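PDB 6DLM: Dhd127_a from Synthetic construct, which forms one half of a computationally designed coiled-coil heterodimer, a helical hairpin that pairs with its partner chain Dhd127_b. Local coordinates for residues P3-Y6 and L7-L11; H17-R20 and L21-L25; D42-E45 and L46-L49. One frame throughout, in Å; residues are numbered along the deposited sequence.

Interaction 1. Residues P3-Y6 and L7-L11; sequences PRSY and LLKEL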
loop_
_atom_site.group_PDB
_atom_site.type_symbol
_atom_site.label_atom_id
_atom_site.label_comp_id
_atom_site.label_asym_id
_atom_site.label_seq_id
_atom_site.Cartn_x
_atom_site.Cartn_y
_atom_site.Cartn_z
ATOM N N PRO A 3 13.434 19.253 13.791
ATOM C CA PRO A 3 13.372 18.951 12.356
ATOM C C PRO A 3 12.990 17.482 12.159
ATOM O O PRO A 3 12.131 17.183 11.332
ATOM C CB PRO A 3 14.809 19.203 11.899
ATOM C CG PRO A 3 15.300 20.258 12.833
ATOM C CD PRO A 3 14.663 19.969 14.163
ATOM N N ARG A 4 13.593 16.576 12.918
ATOM C CA ARG A 4 13.178 15.195 12.870
ATOM C C ARG A 4 11.717 15.038 13.351
ATOM O O ARG A 4 11.028 14.164 12.854
ATOM C CB ARG A 4 14.139 14.311 13.650
ATOM C CG ARG A 4 14.261 12.913 13.080
ATOM C CD ARG A 4 15.591 12.301 13.454
ATOM N NE ARG A 4 15.800 12.331 14.893
ATOM C CZ ARG A 4 16.856 11.810 15.502
ATOM N NH1 ARG A 4 16.958 11.879 16.818
ATOM N NH2 ARG A 4 17.800 11.212 14.797
ATOM N N SER A 5 11.243 15.806 14.341
ATOM C CA SER A 5 9.859 15.665 14.769
ATOM C C SER A 5 8.882 15.984 13.633
ATOM O O SER A 5 7.882 15.292 13.493
ATOM C CB SER A 5 9.561 16.529 15.997
ATOM O OG SER A 5 8.202 16.440 16.403
ATOM N N TYR A 6 9.140 17.014 12.825
ATOM C CA TYR A 6 8.227 17.278 11.719
ATOM C C TYR A 6 8.254 16.096 10.739
ATOM O O TYR A 6 7.201 15.656 10.291
ATOM C CB TYR A 6 8.599 18.548 10.962
ATOM C CG TYR A 6 8.793 19.776 11.810
ATOM C CD1 TYR A 6 9.695 20.753 11.428
ATOM C CD2 TYR A 6 8.088 19.959 12.982
ATOM C CE1 TYR A 6 9.889 21.880 12.188
ATOM C CE2 TYR A 6 8.274 21.090 13.753
ATOM C CZ TYR A 6 9.180 22.045 13.347
ATOM O OH TYR A 6 9.394 23.180 14.090
ATOM N N LEU A 7 9.449 15.591 10.441
ATOM C CA LEU A 7 9.580 14.454 9.547
ATOM C C LEU A 7 8.892 13.202 10.084
ATOM O O LEU A 7 8.248 12.501 9.331
ATOM C CB LEU A 7 11.049 14.118 9.312
ATOM C CG LEU A 7 11.722 14.868 8.178
ATOM C CD1 LEU A 7 13.229 14.734 8.302
ATOM C CD2 LEU A 7 11.237 14.357 6.830
ATOM N N LEU A 8 9.061 12.899 11.364
ATOM C CA LEU A 8 8.413 11.713 11.920
ATOM C C LEU A 8 6.888 11.816 11.858
ATOM O O LEU A 8 6.225 10.858 11.520
ATOM C CB LEU A 8 8.890 11.450 13.340
ATOM C CG LEU A 8 10.378 11.112 13.386
ATOM C CD1 LEU A 8 10.847 10.979 14.823
ATOM C CD2 LEU A 8 10.659 9.845 12.604
ATOM N N LYS A 9 6.326 12.966 12.205
ATOM C CA LYS A 9 4.891 13.148 12.057
ATOM C C LYS A 9 4.468 13.094 10.567
ATOM O O LYS A 9 3.442 12.518 10.255
ATOM C CB LYS A 9 4.436 14.437 12.738
ATOM C CG LYS A 9 4.463 14.348 14.256
ATOM C CD LYS A 9 4.234 15.706 14.895
ATOM C CE LYS A 9 3.742 15.576 16.320
ATOM N NZ LYS A 9 4.439 14.482 17.039
ATOM N N GLU A 10 5.239 13.698 9.661
ATOM C CA GLU A 10 4.933 13.637 8.241
ATOM C C GLU A 10 4.977 12.183 7.775
ATOM O O GLU A 10 4.128 11.756 7.009
ATOM C CB GLU A 10 5.916 14.489 7.434
ATOM C CG GLU A 10 5.693 14.430 5.929
ATOM C CD GLU A 10 6.364 15.562 5.157
ATOM O OE1 GLU A 10 6.656 15.360 3.965
ATOM O OE2 GLU A 10 6.582 16.638 5.728
ATOM N N LEU A 11 5.953 11.418 8.250
ATOM C CA LEU A 11 6.034 10.023 7.883
ATOM C C LEU A 11 4.777 9.270 8.347
ATOM O O LEU A 11 4.269 8.464 7.646
ATOM C CB LEU A 11 7.284 9.395 8.483
ATOM C CG LEU A 11 7.522 7.944 8.161
ATOM C CD1 LEU A 11 7.502 7.706 6.666
ATOM C CD2 LEU A 11 8.827 7.457 8.754
#
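Leu8 sits one turn beyond Arg4 at the start of helix 3-37, the first helix of a hairpin in a designed coiled-coil heterodimer. The contact is a run of successive i to i+4 pairs. Leu8 N bonds Arg4 O at 2.8 Å. With CG anti to its own carbonyl carbon (chi1 -64°), the leucine lays CG 3.2 Å from the same Arg4 O, so the branch point shields the bonded oxygen. The Arg4 chain diverges from it: the two CG atoms stay 4.3 Å apart, and NH2 reaches Ser74. Leu8 continues onto Leu71 of the chain of Dhd127_b.

Lys9 runs over the carbonyl of Ser5 in the same manner, CB and CG each 3.6 Å from Ser5 O, before bending at its last torsion. Ser5 OG and Lys9 NZ approach each other, but each binds the partner chain: the hydroxyl to Ser75 O of the chain of Dhd127_b, the amine in a salt bridge with Glu72 of that chain. Leu7 packs on Glu69 and Arg73 of helix 44-73, its CG passing 3.9 Å from Pro3 O. Between Tyr6 and Glu10 the side chains part, and CB of Glu10 rests 3.3 Å from Tyr6 O.

Interaction 2. Residues H17-R20 and L21-L25; sequences HLVR and LLERL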
loop_
_atom_site.group_PDB
_atom_site.type_symbol
_atom_site.label_atom_id
_atom_site.label_comp_id
_atom_site.label_asym_id
_atom_site.label_seq_id
_atom_site.Cartn_x
_atom_site.Cartn_y
_atom_site.Cartn_z
ATOM N N HIS A 17 -1.948 7.514 4.938
ATOM C CA HIS A 17 -2.508 7.770 3.621
ATOM C C HIS A 17 -2.265 6.570 2.688
ATOM O O HIS A 17 -3.163 6.136 1.994
ATOM C CB HIS A 17 -1.863 9.023 3.040
ATOM C CG HIS A 17 -2.137 9.228 1.588
ATOM N ND1 HIS A 17 -1.184 9.027 0.617
ATOM C CD2 HIS A 17 -3.256 9.620 0.939
ATOM C CE1 HIS A 17 -1.702 9.285 -0.568
ATOM N NE2 HIS A 17 -2.959 9.644 -0.402
ATOM N N LEU A 18 -1.063 6.024 2.725
ATOM C CA LEU A 18 -0.736 4.873 1.902
ATOM C C LEU A 18 -1.630 3.668 2.254
ATOM O O LEU A 18 -2.107 2.981 1.371
ATOM C CB LEU A 18 0.734 4.537 2.091
ATOM C CG LEU A 18 1.378 3.385 1.343
ATOM C CD1 LEU A 18 1.178 3.481 -0.158
ATOM C CD2 LEU A 18 2.854 3.383 1.690
ATOM N N VAL A 19 -1.851 3.419 3.533
ATOM C CA VAL A 19 -2.721 2.316 3.922
ATOM C C VAL A 19 -4.173 2.517 3.468
ATOM O O VAL A 19 -4.790 1.593 2.985
ATOM C CB VAL A 19 -2.681 2.061 5.435
ATOM C CG1 VAL A 19 -3.669 0.980 5.819
ATOM C CG2 VAL A 19 -1.284 1.667 5.856
ATOM N N ARG A 20 -4.715 3.722 3.621
ATOM C CA ARG A 20 -6.082 3.958 3.174
ATOM C C ARG A 20 -6.259 3.704 1.671
ATOM O O ARG A 20 -7.222 3.079 1.272
ATOM C CB ARG A 20 -6.548 5.378 3.503
ATOM C CG ARG A 20 -6.656 5.667 4.989
ATOM C CD ARG A 20 -7.249 7.049 5.247
ATOM N NE ARG A 20 -6.419 8.125 4.723
ATOM C CZ ARG A 20 -5.534 8.809 5.436
ATOM N NH1 ARG A 20 -5.348 8.533 6.715
ATOM N NH2 ARG A 20 -4.826 9.764 4.871
ATOM N N LEU A 21 -5.286 4.154 0.882
ATOM C CA LEU A 21 -5.300 3.960 -0.563
ATOM C C LEU A 21 -5.238 2.486 -0.933
ATOM O O LEU A 21 -5.936 2.028 -1.813
ATOM C CB LEU A 21 -4.088 4.631 -1.190
ATOM C CG LEU A 21 -4.150 6.099 -1.550
ATOM C CD1 LEU A 21 -3.077 6.366 -2.593
ATOM C CD2 LEU A 21 -5.516 6.464 -2.102
ATOM N N LEU A 22 -4.375 1.756 -0.246
ATOM C CA LEU A 22 -4.231 0.324 -0.487
ATOM C C LEU A 22 -5.554 -0.366 -0.162
ATOM O O LEU A 22 -6.020 -1.187 -0.932
ATOM C CB LEU A 22 -3.143 -0.299 0.374
ATOM C CG LEU A 22 -1.717 0.103 0.028
ATOM C CD1 LEU A 22 -0.794 -0.188 1.193
ATOM C CD2 LEU A 22 -1.252 -0.632 -1.215
ATOM N N GLU A 23 -6.159 -0.008 0.961
ATOM C CA GLU A 23 -7.448 -0.592 1.323
ATOM C C GLU A 23 -8.500 -0.259 0.248
ATOM O O GLU A 23 -9.311 -1.108 -0.082
ATOM C CB GLU A 23 -7.897 -0.136 2.715
ATOM C CG GLU A 23 -6.967 -0.594 3.823
ATOM C CD GLU A 23 -7.278 0.029 5.180
ATOM O OE1 GLU A 23 -7.205 -0.689 6.185
ATOM O OE2 GLU A 23 -7.585 1.230 5.242
ATOM N N ARG A 24 -8.458 0.955 -0.281
ATOM C CA ARG A 24 -9.364 1.342 -1.348
ATOM C C ARG A 24 -9.132 0.505 -2.610
ATOM O O ARG A 24 -10.076 0.031 -3.214
ATOM C CB ARG A 24 -9.178 2.817 -1.679
ATOM C CG ARG A 24 -10.047 3.314 -2.806
ATOM C CD ARG A 24 -9.893 4.817 -2.957
ATOM N NE ARG A 24 -10.076 5.249 -4.328
ATOM C CZ ARG A 24 -9.582 6.376 -4.818
ATOM N NH1 ARG A 24 -8.877 7.183 -4.041
ATOM N NH2 ARG A 24 -9.799 6.698 -6.078
ATOM N N LEU A 25 -7.873 0.302 -2.993
ATOM C CA LEU A 25 -7.569 -0.510 -4.153
ATOM C C LEU A 25 -8.058 -1.951 -3.982
ATOM O O LEU A 25 -8.636 -2.508 -4.906
ATOM C CB LEU A 25 -6.063 -0.507 -4.397
ATOM C CG LEU A 25 -5.539 -1.506 -5.427
ATOM C CD1 LEU A 25 -6.187 -1.278 -6.776
ATOM C CD2 LEU A 25 -4.028 -1.411 -5.540
#
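Leu21 leans back onto the imidazole of His17 one turn earlier in helix 3-37, an i to i+4 pair in the middle of the long first helix of this designed coiled-coil hairpin. Its CB lies over two carbonyls of the preceding turn, 3.6 Å from His17 O and equally close to Leu18 O. CG comes next, in the position anti to the carbonyl carbon (chi1 -86°), and stands over a face of the His17 ring, 4.3 Å from the centroid and 26° off the ring normal, a CH-pi contact. From CG, the methyl CD1 goes on to the far end of the ring, 3.8 Å from His17 CE1. The ring is within range because His17 holds its CG anti to the backbone N (chi1 168°), which brings the ring's far end, CE1 and NE2, up to Leu21. Leu21 also packs against Leu56 of helix 44-73.

Next round the helix, Leu18 and Leu22 cross obliquely, touching at Leu18 CG and Leu22 CD1, 4.2 Å apart. Both touch Leu56 of helix 44-73 and Ile22 of the chain of Dhd127_b, which makes them part of the buried seam. Beneath the side chains the backbone bonds of the helix run unbroken. Glu23 spreads its aliphatic part over Val19, with CG 3.2 Å from Val19 O, while its carboxylate pairs with Arg61 of the chain of Dhd127_b; Val19 CG1 lies 3.8 Å from Glu23 CD.

Interaction 3. Residues D42-E45 and L46-L49; sequences DEEE and LKRL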
loop_
_atom_site.group_PDB
_atom_site.type_symbol
_atom_site.label_atom_id
_atom_site.label_comp_id
_atom_site.label_asym_id
_atom_site.label_seq_id
_atom_site.Cartn_x
_atom_site.Cartn_y
_atom_site.Cartn_z
ATOM N N ASP A 42 -16.389 -1.921 -18.834
ATOM C CA ASP A 42 -16.421 -0.779 -19.733
ATOM C C ASP A 42 -15.102 -0.045 -20.023
ATOM O O ASP A 42 -15.214 1.061 -20.546
ATOM C CB ASP A 42 -17.433 0.257 -19.217
ATOM C CG ASP A 42 -16.980 0.964 -17.931
ATOM O OD1 ASP A 42 -15.769 1.032 -17.646
ATOM O OD2 ASP A 42 -17.852 1.474 -17.204
ATOM N N GLU A 43 -13.951 -0.583 -19.604
ATOM C CA GLU A 43 -12.629 0.050 -19.770
ATOM C C GLU A 43 -12.275 1.111 -18.689
ATOM O O GLU A 43 -11.159 1.128 -18.191
ATOM C CB GLU A 43 -12.467 0.649 -21.166
ATOM C CG GLU A 43 -12.830 -0.290 -22.301
ATOM C CD GLU A 43 -12.133 -1.632 -22.216
ATOM O OE1 GLU A 43 -10.909 -1.658 -21.975
ATOM O OE2 GLU A 43 -12.810 -2.661 -22.399
ATOM N N GLU A 44 -13.185 2.027 -18.381
ATOM C CA GLU A 44 -13.001 3.024 -17.348
ATOM C C GLU A 44 -12.756 2.374 -15.976
ATOM O O GLU A 44 -11.971 2.905 -15.208
ATOM C CB GLU A 44 -14.223 3.948 -17.304
ATOM C CG GLU A 44 -14.129 5.116 -16.335
ATOM C CD GLU A 44 -13.092 6.151 -16.727
ATOM O OE1 GLU A 44 -12.570 6.091 -17.862
ATOM O OE2 GLU A 44 -12.799 7.028 -15.888
ATOM N N GLU A 45 -13.422 1.271 -15.638
ATOM C CA GLU A 45 -13.136 0.672 -14.337
ATOM C C GLU A 45 -11.668 0.229 -14.281
ATOM O O GLU A 45 -11.029 0.387 -13.264
ATOM C CB GLU A 45 -14.073 -0.481 -14.004
ATOM C CG GLU A 45 -13.842 -1.725 -14.823
ATOM C CD GLU A 45 -14.284 -1.557 -16.254
ATOM O OE1 GLU A 45 -15.511 -1.518 -16.491
ATOM O OE2 GLU A 45 -13.411 -1.461 -17.133
ATOM N N LEU A 46 -11.149 -0.343 -15.367
ATOM C CA LEU A 46 -9.757 -0.744 -15.436
ATOM C C LEU A 46 -8.849 0.470 -15.332
ATOM O O LEU A 46 -7.820 0.416 -14.675
ATOM C CB LEU A 46 -9.502 -1.483 -16.745
ATOM C CG LEU A 46 -10.345 -2.747 -16.861
ATOM C CD1 LEU A 46 -10.325 -3.305 -18.271
ATOM C CD2 LEU A 46 -9.872 -3.775 -15.857
ATOM N N LYS A 47 -9.225 1.560 -15.995
ATOM C CA LYS A 47 -8.439 2.785 -15.925
ATOM C C LYS A 47 -8.363 3.298 -14.483
ATOM O O LYS A 47 -7.310 3.748 -14.056
ATOM C CB LYS A 47 -9.039 3.880 -16.810
ATOM C CG LYS A 47 -8.119 5.082 -16.997
ATOM C CD LYS A 47 -8.847 6.410 -16.814
ATOM C CE LYS A 47 -7.870 7.582 -16.753
ATOM N NZ LYS A 47 -8.311 8.659 -15.826
ATOM N N ARG A 48 -9.466 3.220 -13.755
ATOM C CA ARG A 48 -9.466 3.662 -12.370
ATOM C C ARG A 48 -8.483 2.832 -11.539
ATOM O O ARG A 48 -7.773 3.382 -10.722
ATOM C CB ARG A 48 -10.867 3.601 -11.773
ATOM C CG ARG A 48 -11.787 4.686 -12.304
ATOM C CD ARG A 48 -13.040 4.834 -11.462
ATOM N NE ARG A 48 -13.895 3.659 -11.529
ATOM C CZ ARG A 48 -14.912 3.529 -12.370
ATOM N NH1 ARG A 48 -15.208 4.504 -13.210
ATOM N NH2 ARG A 48 -15.636 2.428 -12.363
ATOM N N LEU A 49 -8.451 1.526 -11.753
ATOM C CA LEU A 49 -7.493 0.691 -11.040
ATOM C C LEU A 49 -6.061 1.076 -11.403
ATOM O O LEU A 49 -5.224 1.180 -10.532
ATOM C CB LEU A 49 -7.703 -0.777 -11.363
ATOM C CG LEU A 49 -9.003 -1.368 -10.854
ATOM C CD1 LEU A 49 -9.014 -2.861 -11.121
ATOM C CD2 LEU A 49 -9.191 -1.059 -9.383
HETATM O O HOH W 1 -17.768 1.880 -14.396
HETATM O O HOH W 2 -12.611 0.860 -10.824
#
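Glu45 curls back over its own backbone and grips the amide of Leu46: OE2 accepts from Leu46 N at 3.1 Å, on the anti side of the carboxylate and 26° out of its plane. This fold-back needs CG wedged between the backbone N and the carbonyl carbon (chi1 71°), the crowded position, and a further bend at chi2. The other oxygen, OE1, takes a bond of 2.5 Å from Asp42 N, a length shorter than usual that should not be read as strength, while Asp42 OD1 accepts from Glu45 N at 3.1 Å. This reciprocal pair includes an Asx motif and closes the start of helix 44-73, where Glu43 holds the N-cap position. With an alanine in place of Glu45, the amides of Asp42 and Leu46 would probably lose their carboxylate acceptor and the turn before the helix be less firmly fixed. Asp42 OD1 and Glu45 OE1 lie only 2.8 Å apart, a crowding of acceptors that could raise the affinity of one carboxylate for a proton.

Among the charges, Arg48 spreads one guanidinium face over Glu45 CA and puts NH1 3.4 Å from Glu44 CG, so the aliphatic part of Glu44 meets it. The Glu44 carboxylate and Arg48 guanidinium planes stand 64° apart, and Glu44 OE2 remains 4.4 Å from Arg48 NH1, beyond a salt bridge. Lys47 pairs with Asp51 instead, and Glu43 with Arg39 of the chain of Dhd127_b.

Two waters complete the polar links: one joins Asp42 OD2 to Arg48 NH2, the other Glu45 O to Arg48 NE. In the packing, Leu49 lies on Leu25 and Val32 of helix 3-37, and Leu46 runs side by side with Glu45, its CG 3.3 Å from the Glu45 OE2 that its own amide binds.

In the fold
Along the chain the three contacts come in order: interactions 1 and 2 lie on helix 3-37, and interaction 3 opens helix 44-73 after the connecting loop. Centres of 1 and 2 are about 21 Å apart, those of 2 and 3 about 18 Å, and those of 1 and 3 about 36 Å, on opposite sides of the chain's centre. Interactions 2 and 3 meet directly across the two helices, where Leu25 CD1 and Leu49 CD2 are 4.0 Å apart. Each contact has side chains that meet the other helix of the hairpin and side chains that meet the chain of Dhd127_b: near the N-terminal end, in mid-helix and just after the loop.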